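PDB 3U07: uncharacterized protein VPA0106 from Vibrio parahaemolyticus, which is of unknown function but combines a DUF1254 and a DUF1214 region and probably carries a signal sequence, consistent with export from the cytoplasm. Local coordinates for residues 368-372 against 373-377; 418-422 against 423-427; 176-179 against 180-184. The protein carries 2 engineered substitutions. All coordinates share one frame; numbering follows the deposited sequence.

Contact 1: residues 368-372 against 373-377; sequences HSRGD and RTMKA
Gly371 and Thr374 are tied by two hydrogen bonds that close a tight turn as the chain leaves strand 369-371. In the backbone bond, Thr374 N reaches Gly371 O at 3.1 Å from above the carbonyl plane; with helical angles at Asp372 and Arg373, this makes a type I beta turn. The second bond uses the threonine hydroxyl oxygen, 3.0 Å from Gly371 N. Thr374 can accept it because OG1 lies between the backbone N and the carbonyl carbon (chi1 58°), back over the turn. Water 1 adds a bridge, donating to Asp372 OD1 and accepting from Arg373 N.

Packing is led by Arg370, whose bent chain brings one guanidinium face across Thr374, with OG1 3.5 Å above its centre. Ser369 O takes a nearly straight bond from Arg370 NE at 2.8 Å, in the guanidinium plane, which fixes the rotation of the group, while NH1 bonds to Pro398 O. Beside it the long, flexible selenomethionine Met375 lays SE 4.1 Å from Arg370 CB.

Asp372 OD1 also accepts from Trp348 N, linking the turn to strand 347-354, and Met375 packs inward on Tyr383 and Ile385 of strand 382-388.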
ATOM      1  N   HIS A 368     -17.269  -7.849  12.080  1.00 42.10           N
ATOM      2  CA  HIS A 368     -16.237  -6.909  12.482  1.00 42.92           C
ATOM      3  C   HIS A 368     -16.291  -5.586  11.739  1.00 44.13           C
ATOM      4  O   HIS A 368     -15.522  -4.670  12.035  1.00 41.59           O
ATOM      5  CB  HIS A 368     -14.875  -7.568  12.276  1.00 42.29           C
ATOM      6  CG  HIS A 368     -14.806  -8.958  12.827  1.00 52.76           C
ATOM      7  ND1 HIS A 368     -14.556  -9.221  14.157  1.00 51.91           N
ATOM      8  CD2 HIS A 368     -15.048 -10.158  12.245  1.00 56.42           C
ATOM      9  CE1 HIS A 368     -14.651 -10.522  14.372  1.00 53.98           C
ATOM     10  NE2 HIS A 368     -14.950 -11.112  13.229  1.00 56.43           N
ATOM     11  N   SER A 369     -17.201  -5.482  10.779  1.00 39.77           N
ATOM     12  CA  SER A 369     -17.324  -4.257  10.005  1.00 39.29           C
ATOM     13  C   SER A 369     -18.740  -4.052   9.484  1.00 36.56           C
ATOM     14  O   SER A 369     -19.548  -4.979   9.465  1.00 38.08           O
ATOM     15  CB  SER A 369     -16.349  -4.291   8.825  1.00 40.64           C
ATOM     16  OG  SER A 369     -16.645  -5.382   7.967  1.00 44.25           O
ATOM     17  N   ARG A 370     -19.029  -2.818   9.086  1.00 34.65           N
ATOM     18  CA  ARG A 370     -20.322  -2.441   8.523  1.00 31.81           C
ATOM     19  C   ARG A 370     -19.994  -1.452   7.409  1.00 33.79           C
ATOM     20  O   ARG A 370     -18.989  -0.738   7.486  1.00 28.28           O
ATOM     21  CB  ARG A 370     -21.204  -1.757   9.568  1.00 25.37           C
ATOM     22  CG  ARG A 370     -21.796  -2.681  10.625  1.00 34.70           C
ATOM     23  CD  ARG A 370     -22.898  -3.567  10.053  1.00 29.76           C
ATOM     24  NE  ARG A 370     -22.378  -4.777   9.422  1.00 37.90           N
ATOM     25  CZ  ARG A 370     -23.140  -5.711   8.861  1.00 41.23           C
ATOM     26  NH1 ARG A 370     -24.460  -5.577   8.848  1.00 35.84           N
ATOM     27  NH2 ARG A 370     -22.582  -6.783   8.315  1.00 38.36           N
ATOM     28  N   GLY A 371     -20.829  -1.404   6.379  1.00 32.50           N
ATOM     29  CA  GLY A 371     -20.566  -0.493   5.281  1.00 35.37           C
ATOM     30  C   GLY A 371     -21.788  -0.308   4.410  1.00 37.61           C
ATOM     31  O   GLY A 371     -22.864  -0.796   4.752  1.00 36.28           O
ATOM     32  N   ASP A 372     -21.634   0.384   3.285  1.00 35.38           N
ATOM     33  CA  ASP A 372     -22.765   0.617   2.399  1.00 35.65           C
ATOM     34  C   ASP A 372     -23.271  -0.661   1.736  1.00 37.20           C
ATOM     35  O   ASP A 372     -24.414  -0.717   1.288  1.00 37.86           O
ATOM     36  CB  ASP A 372     -22.420   1.679   1.344  1.00 33.30           C
ATOM     37  CG  ASP A 372     -21.210   1.312   0.501  1.00 35.31           C
ATOM     38  OD1 ASP A 372     -20.129   1.071   1.073  1.00 39.05           O
ATOM     39  OD2 ASP A 372     -21.344   1.274  -0.740  1.00 44.55           O
ATOM     40  N   ARG A 373     -22.433  -1.692   1.689  1.00 37.21           N
ATOM     41  CA  ARG A 373     -22.824  -2.968   1.092  1.00 42.91           C
ATOM     42  C   ARG A 373     -23.630  -3.825   2.067  1.00 46.59           C
ATOM     43  O   ARG A 373     -24.228  -4.823   1.667  1.00 49.23           O
ATOM     44  CB  ARG A 373     -21.584  -3.756   0.646  1.00 50.33           C
ATOM     45  CG  ARG A 373     -20.827  -3.137  -0.517  1.00 60.33           C
ATOM     46  CD  ARG A 373     -21.597  -3.269  -1.827  1.00 69.58           C
ATOM     47  NE  ARG A 373     -21.554  -4.626  -2.369  1.00 75.95           N
ATOM     48  CZ  ARG A 373     -20.992  -4.950  -3.531  1.00 78.24           C
ATOM     49  NH1 ARG A 373     -20.421  -4.013  -4.277  1.00 76.95           N
ATOM     50  NH2 ARG A 373     -20.999  -6.210  -3.946  1.00 79.82           N
ATOM     51  N   THR A 374     -23.648  -3.439   3.341  1.00 41.47           N
ATOM     52  CA  THR A 374     -24.375  -4.204   4.352  1.00 40.51           C
ATOM     53  C   THR A 374     -25.417  -3.400   5.126  1.00 41.95           C
ATOM     54  O   THR A 374     -26.107  -3.942   5.989  1.00 44.90           O
ATOM     55  CB  THR A 374     -23.398  -4.851   5.360  1.00 40.86           C
ATOM     56  OG1 THR A 374     -22.600  -3.835   5.981  1.00 40.67           O
ATOM     57  CG2 THR A 374     -22.483  -5.842   4.653  1.00 38.62           C
HETATM   58  N   MSE A 375     -25.534  -2.112   4.819  1.00 40.75           N
HETATM   59  CA  MSE A 375     -26.514  -1.251   5.484  1.00 41.52           C
HETATM   60  C   MSE A 375     -27.215  -0.361   4.468  1.00 45.85           C
HETATM   61  O   MSE A 375     -26.723  -0.165   3.356  1.00 51.31           O
HETATM   62  CB  MSE A 375     -25.854  -0.312   6.498  1.00 33.22           C
HETATM   63  CG  MSE A 375     -24.977  -0.930   7.556  1.00 37.35           C
HETATM   64 SE   MSE A 375     -24.526   0.472   8.825  0.77 43.65          SE
HETATM   65  CE  MSE A 375     -23.275   1.469   7.768  1.00 13.16           C
ATOM     66  N   LYS A 376     -28.358   0.190   4.864  1.00 50.17           N
ATOM     67  CA  LYS A 376     -29.106   1.108   4.011  1.00 53.69           C
ATOM     68  C   LYS A 376     -29.404   2.379   4.804  1.00 43.92           C
ATOM     69  O   LYS A 376     -29.764   2.323   5.978  1.00 48.92           O
ATOM     70  CB  LYS A 376     -30.410   0.471   3.511  1.00 62.02           C
ATOM     71  CG  LYS A 376     -30.314  -0.101   2.090  1.00 67.33           C
ATOM     72  CD  LYS A 376     -29.461  -1.363   2.027  1.00 72.44           C
ATOM     73  CE  LYS A 376     -29.322  -1.889   0.600  1.00 76.60           C
ATOM     74  NZ  LYS A 376     -28.312  -1.137  -0.200  1.00 79.57           N
ATOM     75  N   ALA A 377     -29.241   3.525   4.153  1.00 43.43           N
ATOM     76  CA  ALA A 377     -29.456   4.822   4.783  1.00 48.61           C
ATOM     77  C   ALA A 377     -30.912   5.141   5.101  1.00 59.17           C
ATOM     78  O   ALA A 377     -31.815   4.808   4.333  1.00 57.88           O
ATOM     79  CB  ALA A 377     -28.869   5.918   3.906  1.00 49.48           C
TER
HETATM   80  O   HOH W   1     -19.385  -1.881   2.335  1.00 38.62           O

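Contact 2: residues 418-422 against 423-427; sequences DDAIQ and SGEYQ
Tyr426 N returns to Ala420 O, in the last turn of the short helix 419-423, once the chain has reversed at Gly424; the bond is 2.9 Å long and nearly straight. Gly424 has a positive phi of 100°, and glycine suits that position because a side chain there would be jammed against the preceding carbonyl oxygen. Gly424 N adds a weak bond to Ile421 O, and Ser423 N closes the last helical turn on Asp419 O at 2.8 Å.

At the other end Asp418 is the N-cap: its short carboxylate curls forward, and OD1 accepts from Ile421 N at 3.2 Å, relieving one of the amides that the first turn leaves without a helical acceptor. The side chain of Ser423 folds back on the helix, its OG lying 3.2 Å from Asp419 O and 3.3 Å from Ala420 O; either bond would be weak, and one proton cannot serve both fully.

The apolar part is carried by Ile421 and Tyr426, which lie alongside and point the same way. The CG1 arm of Ile421 lies against CB and CG of Tyr426, 3.7 Å from CG, and offers apolar surface at the root of the ring. Tyr426 directs its ring away from its own amide (chi1 172°), along the isoleucine. The small methyl of Ala420 leaves room for Glu425, whose OE1 stands 3.5 Å from Ala420 CB.

Arg317 NH2, from strand 315-319, bonds to both Ile421 O and Tyr426 O and so spans the helix end and the following loop. Ile421 and Gln422 rest on Ser315 of that strand, and the Tyr426 ring meets Phe414 of strand 408-417 with the planes steeply inclined.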
ATOM      1  N   ASP A 418     -13.470  11.131  -2.972  1.00 30.82           N
ATOM      2  CA  ASP A 418     -13.313  12.409  -3.658  1.00 25.81           C
ATOM      3  C   ASP A 418     -12.129  13.172  -3.063  1.00 21.99           C
ATOM      4  O   ASP A 418     -11.472  12.681  -2.146  1.00 23.04           O
ATOM      5  CB  ASP A 418     -14.612  13.238  -3.582  1.00 32.80           C
ATOM      6  CG  ASP A 418     -14.905  13.791  -2.186  1.00 36.40           C
ATOM      7  OD1 ASP A 418     -14.224  13.421  -1.207  1.00 33.09           O
ATOM      8  OD2 ASP A 418     -15.841  14.608  -2.072  1.00 39.23           O
ATOM      9  N   ASP A 419     -11.855  14.364  -3.582  1.00 25.90           N
ATOM     10  CA  ASP A 419     -10.721  15.151  -3.112  1.00 29.44           C
ATOM     11  C   ASP A 419     -10.686  15.437  -1.613  1.00 21.39           C
ATOM     12  O   ASP A 419      -9.650  15.263  -0.973  1.00 21.47           O
ATOM     13  CB  ASP A 419     -10.631  16.479  -3.879  1.00 31.13           C
ATOM     14  CG  ASP A 419     -10.303  16.289  -5.351  1.00 36.49           C
ATOM     15  OD1 ASP A 419      -9.806  15.206  -5.720  1.00 32.34           O
ATOM     16  OD2 ASP A 419     -10.529  17.232  -6.139  1.00 38.65           O
ATOM     17  N   ALA A 420     -11.812  15.874  -1.054  1.00 21.25           N
ATOM     18  CA  ALA A 420     -11.883  16.207   0.368  1.00 24.05           C
ATOM     19  C   ALA A 420     -11.452  15.061   1.275  1.00 22.43           C
ATOM     20  O   ALA A 420     -10.807  15.277   2.301  1.00 20.99           O
ATOM     21  CB  ALA A 420     -13.298  16.666   0.723  1.00 30.28           C
ATOM     22  N   ILE A 421     -11.813  13.841   0.902  1.00 21.39           N
ATOM     23  CA  ILE A 421     -11.430  12.678   1.687  1.00 21.61           C
ATOM     24  C   ILE A 421      -9.941  12.394   1.475  1.00 24.75           C
ATOM     25  O   ILE A 421      -9.209  12.103   2.421  1.00 24.52           O
ATOM     26  CB  ILE A 421     -12.251  11.436   1.274  1.00 24.86           C
ATOM     27  CG1 ILE A 421     -13.697  11.586   1.765  1.00 22.76           C
ATOM     28  CG2 ILE A 421     -11.604  10.177   1.833  1.00 21.33           C
ATOM     29  CD1 ILE A 421     -14.660  10.518   1.243  1.00 21.95           C
ATOM     30  N   GLN A 422      -9.502  12.490   0.222  1.00 24.70           N
ATOM     31  CA  GLN A 422      -8.107  12.243  -0.147  1.00 23.35           C
ATOM     32  C   GLN A 422      -7.111  13.180   0.519  1.00 23.29           C
ATOM     33  O   GLN A 422      -6.043  12.753   0.954  1.00 28.33           O
ATOM     34  CB  GLN A 422      -7.926  12.386  -1.658  1.00 18.29           C
ATOM     35  CG  GLN A 422      -8.563  11.307  -2.514  1.00 17.91           C
ATOM     36  CD  GLN A 422      -8.448  11.634  -3.992  1.00 26.43           C
ATOM     37  OE1 GLN A 422      -7.373  11.989  -4.476  1.00 30.34           O
ATOM     38  NE2 GLN A 422      -9.555  11.517  -4.715  1.00 29.29           N
ATOM     39  N   SER A 423      -7.468  14.457   0.591  1.00 21.30           N
ATOM     40  CA  SER A 423      -6.596  15.484   1.155  1.00 23.31           C
ATOM     41  C   SER A 423      -6.507  15.525   2.671  1.00 24.88           C
ATOM     42  O   SER A 423      -5.611  16.160   3.225  1.00 23.62           O
ATOM     43  CB  SER A 423      -7.047  16.856   0.661  1.00 32.27           C
ATOM     44  OG  SER A 423      -8.299  17.194   1.232  1.00 29.80           O
ATOM     45  N   GLY A 424      -7.437  14.859   3.342  1.00 23.42           N
ATOM     46  CA  GLY A 424      -7.436  14.875   4.792  1.00 26.92           C
ATOM     47  C   GLY A 424      -8.452  15.869   5.335  1.00 24.07           C
ATOM     48  O   GLY A 424      -8.675  15.939   6.541  1.00 25.99           O
ATOM     49  N   GLU A 425      -9.074  16.639   4.446  1.00 24.33           N
ATOM     50  CA  GLU A 425     -10.067  17.628   4.860  1.00 27.17           C
ATOM     51  C   GLU A 425     -11.249  16.940   5.547  1.00 28.60           C
ATOM     52  O   GLU A 425     -11.559  17.231   6.702  1.00 30.36           O
ATOM     53  CB  GLU A 425     -10.548  18.427   3.643  1.00 37.46           C
ATOM     54  CG  GLU A 425     -11.464  19.594   3.975  1.00 51.36           C
ATOM     55  CD  GLU A 425     -11.794  20.442   2.757  1.00 63.66           C
ATOM     56  OE1 GLU A 425     -12.129  19.863   1.703  1.00 65.28           O
ATOM     57  OE2 GLU A 425     -11.728  21.685   2.854  1.00 69.75           O
ATOM     58  N   TYR A 426     -11.899  16.022   4.839  1.00 25.13           N
ATOM     59  CA  TYR A 426     -13.037  15.295   5.394  1.00 26.39           C
ATOM     60  C   TYR A 426     -12.665  14.667   6.733  1.00 26.59           C
ATOM     61  O   TYR A 426     -11.617  14.035   6.861  1.00 28.91           O
ATOM     62  CB  TYR A 426     -13.477  14.194   4.430  1.00 22.84           C
ATOM     63  CG  TYR A 426     -14.534  13.261   4.984  1.00 24.83           C
ATOM     64  CD1 TYR A 426     -15.892  13.579   4.902  1.00 26.24           C
ATOM     65  CD2 TYR A 426     -14.178  12.044   5.558  1.00 25.97           C
ATOM     66  CE1 TYR A 426     -16.867  12.699   5.371  1.00 20.22           C
ATOM     67  CE2 TYR A 426     -15.142  11.159   6.031  1.00 23.88           C
ATOM     68  CZ  TYR A 426     -16.482  11.490   5.931  1.00 24.08           C
ATOM     69  OH  TYR A 426     -17.437  10.599   6.362  1.00 32.10           O
ATOM     70  N   GLN A 427     -13.530  14.836   7.726  1.00 29.60           N
ATOM     71  CA  GLN A 427     -13.286  14.279   9.050  1.00 32.84           C
ATOM     72  C   GLN A 427     -14.175  13.067   9.286  1.00 28.63           C
ATOM     73  O   GLN A 427     -15.332  13.041   8.880  1.00 26.95           O
ATOM     74  CB  GLN A 427     -13.554  15.335  10.126  1.00 38.66           C
ATOM     75  CG  GLN A 427     -12.672  16.569  10.018  1.00 42.52           C
ATOM     76  CD  GLN A 427     -11.206  16.253  10.241  1.00 49.26           C
ATOM     77  OE1 GLN A 427     -10.795  15.918  11.352  1.00 56.39           O
ATOM     78  NE2 GLN A 427     -10.409  16.350   9.180  1.00 42.14           N
TER

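Contact 3: residues 176-179 against 180-184; sequences AKVA and LNYMD
Val178 and Tyr182, one helical turn apart, run side by side in the same direction, and Val178 CG1 lies 3.9 Å from Tyr182 CE2. The ring also turns an edge to Ala179 CA, so the tyrosine is flanked by the residues four and three positions earlier on its side of helix 173-183. Its CG stands beside the backbone N (chi1 -82°), which swings the ring back along the helix toward them.

The tight face belongs to Ala179 and the selenomethionine Met183. The methyl of Ala179 is small enough for the helix to lie close to strands 82-90 and 161-169, and it touches Leu83 and Ile168 there; longer and more pliable, Met183 reaches Leu83, Leu85 and Ile168.

The solvent side is looser. Leu180, Asn181 and Lys177 are exposed there, and Lys177 NZ finds its partner in a salt bridge to Glu174, a turn earlier. The backbone bonds differ in the same stretch: Leu180 N holds Ala176 O firmly at 2.8 Å, whereas Asn181 N divides itself weakly between Lys177 O at 3.4 Å and Val178 O at 3.0 Å.

Ala179 and Met183 face the sheet, while Lys177 and Asn181, with the apolar Leu180 among them, face outward: roughly the pattern of an amphipathic surface helix, here laid against neighbouring strands of an antiparallel sheet within the DUF1254 region.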
ATOM      1  N   ALA A 176     -17.106 -15.150  -0.853  1.00 48.10           N
ATOM      2  CA  ALA A 176     -15.660 -15.296  -0.875  1.00 44.37           C
ATOM      3  C   ALA A 176     -15.294 -16.497  -1.738  1.00 47.59           C
ATOM      4  O   ALA A 176     -14.259 -16.504  -2.404  1.00 51.04           O
ATOM      5  CB  ALA A 176     -15.137 -15.486   0.541  1.00 48.94           C
ATOM      6  N   LYS A 177     -16.142 -17.518  -1.723  1.00 47.12           N
ATOM      7  CA  LYS A 177     -15.876 -18.699  -2.526  1.00 52.03           C
ATOM      8  C   LYS A 177     -15.969 -18.324  -4.008  1.00 51.57           C
ATOM      9  O   LYS A 177     -15.343 -18.956  -4.861  1.00 51.07           O
ATOM     10  CB  LYS A 177     -16.872 -19.808  -2.181  1.00 62.83           C
ATOM     11  CG  LYS A 177     -16.210 -21.081  -1.666  1.00 70.20           C
ATOM     12  CD  LYS A 177     -17.245 -22.151  -1.354  1.00 76.87           C
ATOM     13  CE  LYS A 177     -17.517 -22.259   0.142  1.00 77.53           C
ATOM     14  NZ  LYS A 177     -18.865 -22.831   0.424  1.00 75.38           N
ATOM     15  N   VAL A 178     -16.749 -17.292  -4.312  1.00 47.12           N
ATOM     16  CA  VAL A 178     -16.883 -16.842  -5.693  1.00 49.45           C
ATOM     17  C   VAL A 178     -15.594 -16.128  -6.074  1.00 46.36           C
ATOM     18  O   VAL A 178     -14.961 -16.460  -7.075  1.00 47.76           O
ATOM     19  CB  VAL A 178     -18.064 -15.857  -5.868  1.00 49.82           C
ATOM     20  CG1 VAL A 178     -18.046 -15.264  -7.269  1.00 47.15           C
ATOM     21  CG2 VAL A 178     -19.382 -16.575  -5.627  1.00 53.55           C
ATOM     22  N   ALA A 179     -15.212 -15.151  -5.257  1.00 47.73           N
ATOM     23  CA  ALA A 179     -14.001 -14.375  -5.495  1.00 48.57           C
ATOM     24  C   ALA A 179     -12.787 -15.285  -5.610  1.00 49.92           C
ATOM     25  O   ALA A 179     -11.902 -15.042  -6.426  1.00 48.72           O
ATOM     26  CB  ALA A 179     -13.798 -13.368  -4.372  1.00 46.24           C
ATOM     27  N   LEU A 180     -12.752 -16.335  -4.795  1.00 46.54           N
ATOM     28  CA  LEU A 180     -11.639 -17.273  -4.818  1.00 46.94           C
ATOM     29  C   LEU A 180     -11.523 -17.985  -6.158  1.00 49.66           C
ATOM     30  O   LEU A 180     -10.417 -18.261  -6.624  1.00 51.53           O
ATOM     31  CB  LEU A 180     -11.783 -18.307  -3.703  1.00 49.26           C
ATOM     32  CG  LEU A 180     -10.697 -18.199  -2.636  1.00 53.57           C
ATOM     33  CD1 LEU A 180     -10.873 -19.312  -1.620  1.00 54.42           C
ATOM     34  CD2 LEU A 180      -9.326 -18.280  -3.296  1.00 57.19           C
ATOM     35  N   ASN A 181     -12.659 -18.301  -6.772  1.00 48.48           N
ATOM     36  CA  ASN A 181     -12.631 -18.962  -8.070  1.00 50.55           C
ATOM     37  C   ASN A 181     -12.033 -18.013  -9.096  1.00 46.70           C
ATOM     38  O   ASN A 181     -11.464 -18.447 -10.097  1.00 47.91           O
ATOM     39  CB  ASN A 181     -14.034 -19.376  -8.512  1.00 57.59           C
ATOM     40  CG  ASN A 181     -14.383 -20.782  -8.075  1.00 70.09           C
ATOM     41  OD1 ASN A 181     -13.537 -21.677  -8.100  1.00 72.76           O
ATOM     42  ND2 ASN A 181     -15.634 -20.989  -7.685  1.00 74.05           N
ATOM     43  N   TYR A 182     -12.168 -16.714  -8.846  1.00 41.68           N
ATOM     44  CA  TYR A 182     -11.615 -15.719  -9.749  1.00 42.84           C
ATOM     45  C   TYR A 182     -10.115 -15.526  -9.504  1.00 36.12           C
ATOM     46  O   TYR A 182      -9.322 -15.536 -10.449  1.00 36.32           O
ATOM     47  CB  TYR A 182     -12.357 -14.389  -9.592  1.00 35.61           C
ATOM     48  CG  TYR A 182     -13.652 -14.323 -10.370  1.00 34.59           C
ATOM     49  CD1 TYR A 182     -13.658 -14.462 -11.757  1.00 32.45           C
ATOM     50  CD2 TYR A 182     -14.872 -14.114  -9.727  1.00 40.31           C
ATOM     51  CE1 TYR A 182     -14.846 -14.394 -12.485  1.00 33.34           C
ATOM     52  CE2 TYR A 182     -16.065 -14.043 -10.447  1.00 38.13           C
ATOM     53  CZ  TYR A 182     -16.043 -14.185 -11.824  1.00 38.40           C
ATOM     54  OH  TYR A 182     -17.220 -14.125 -12.538  1.00 42.65           O
HETATM   55  N   MSE A 183      -9.726 -15.376  -8.239  1.00 33.92           N
HETATM   56  CA  MSE A 183      -8.318 -15.172  -7.902  1.00 38.12           C
HETATM   57  C   MSE A 183      -7.447 -16.311  -8.410  1.00 41.25           C
HETATM   58  O   MSE A 183      -6.283 -16.106  -8.751  1.00 45.49           O
HETATM   59  CB  MSE A 183      -8.126 -15.047  -6.388  1.00 38.26           C
HETATM   60  CG  MSE A 183      -9.346 -14.568  -5.628  1.00 40.64           C
HETATM   61 SE   MSE A 183      -8.908 -13.585  -4.034  0.36 53.96          SE
HETATM   62  CE  MSE A 183      -7.036 -14.034  -3.876  1.00 24.15           C
ATOM     63  N   ASP A 184      -8.009 -17.513  -8.451  1.00 37.02           N
ATOM     64  CA  ASP A 184      -7.268 -18.679  -8.907  1.00 33.66           C
ATOM     65  C   ASP A 184      -6.875 -18.536 -10.365  1.00 33.04           C
ATOM     66  O   ASP A 184      -5.932 -19.179 -10.830  1.00 31.03           O
ATOM     67  CB  ASP A 184      -8.111 -19.944  -8.716  1.00 53.25           C
ATOM     68  CG  ASP A 184      -8.126 -20.423  -7.277  1.00 65.05           C
ATOM     69  OD1 ASP A 184      -8.236 -19.579  -6.364  1.00 70.32           O
ATOM     70  OD2 ASP A 184      -8.035 -21.647  -7.057  1.00 70.51           O
TER

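Overall arrangement
The three contacts are all local, between neighbours along one chain, and are met in the order 3, 1, 2. Contact 3 belongs to the DUF1254 region, contact 1 to the DUF1214 region. Contacts 1 and 2 follow two strands of the same antiparallel sheet: strand 369-371, at its edge, leads into the turn of contact 1, and strand 408-417 into the helix of contact 2. Their centres are 21 Å apart, with nearest atoms about 11 Å. Contact 3, a helix, packs against another sheet, its centre 22 Å from that of contact 1 and 32 Å from that of contact 2. None touches another, and no active site is known to which they could be related.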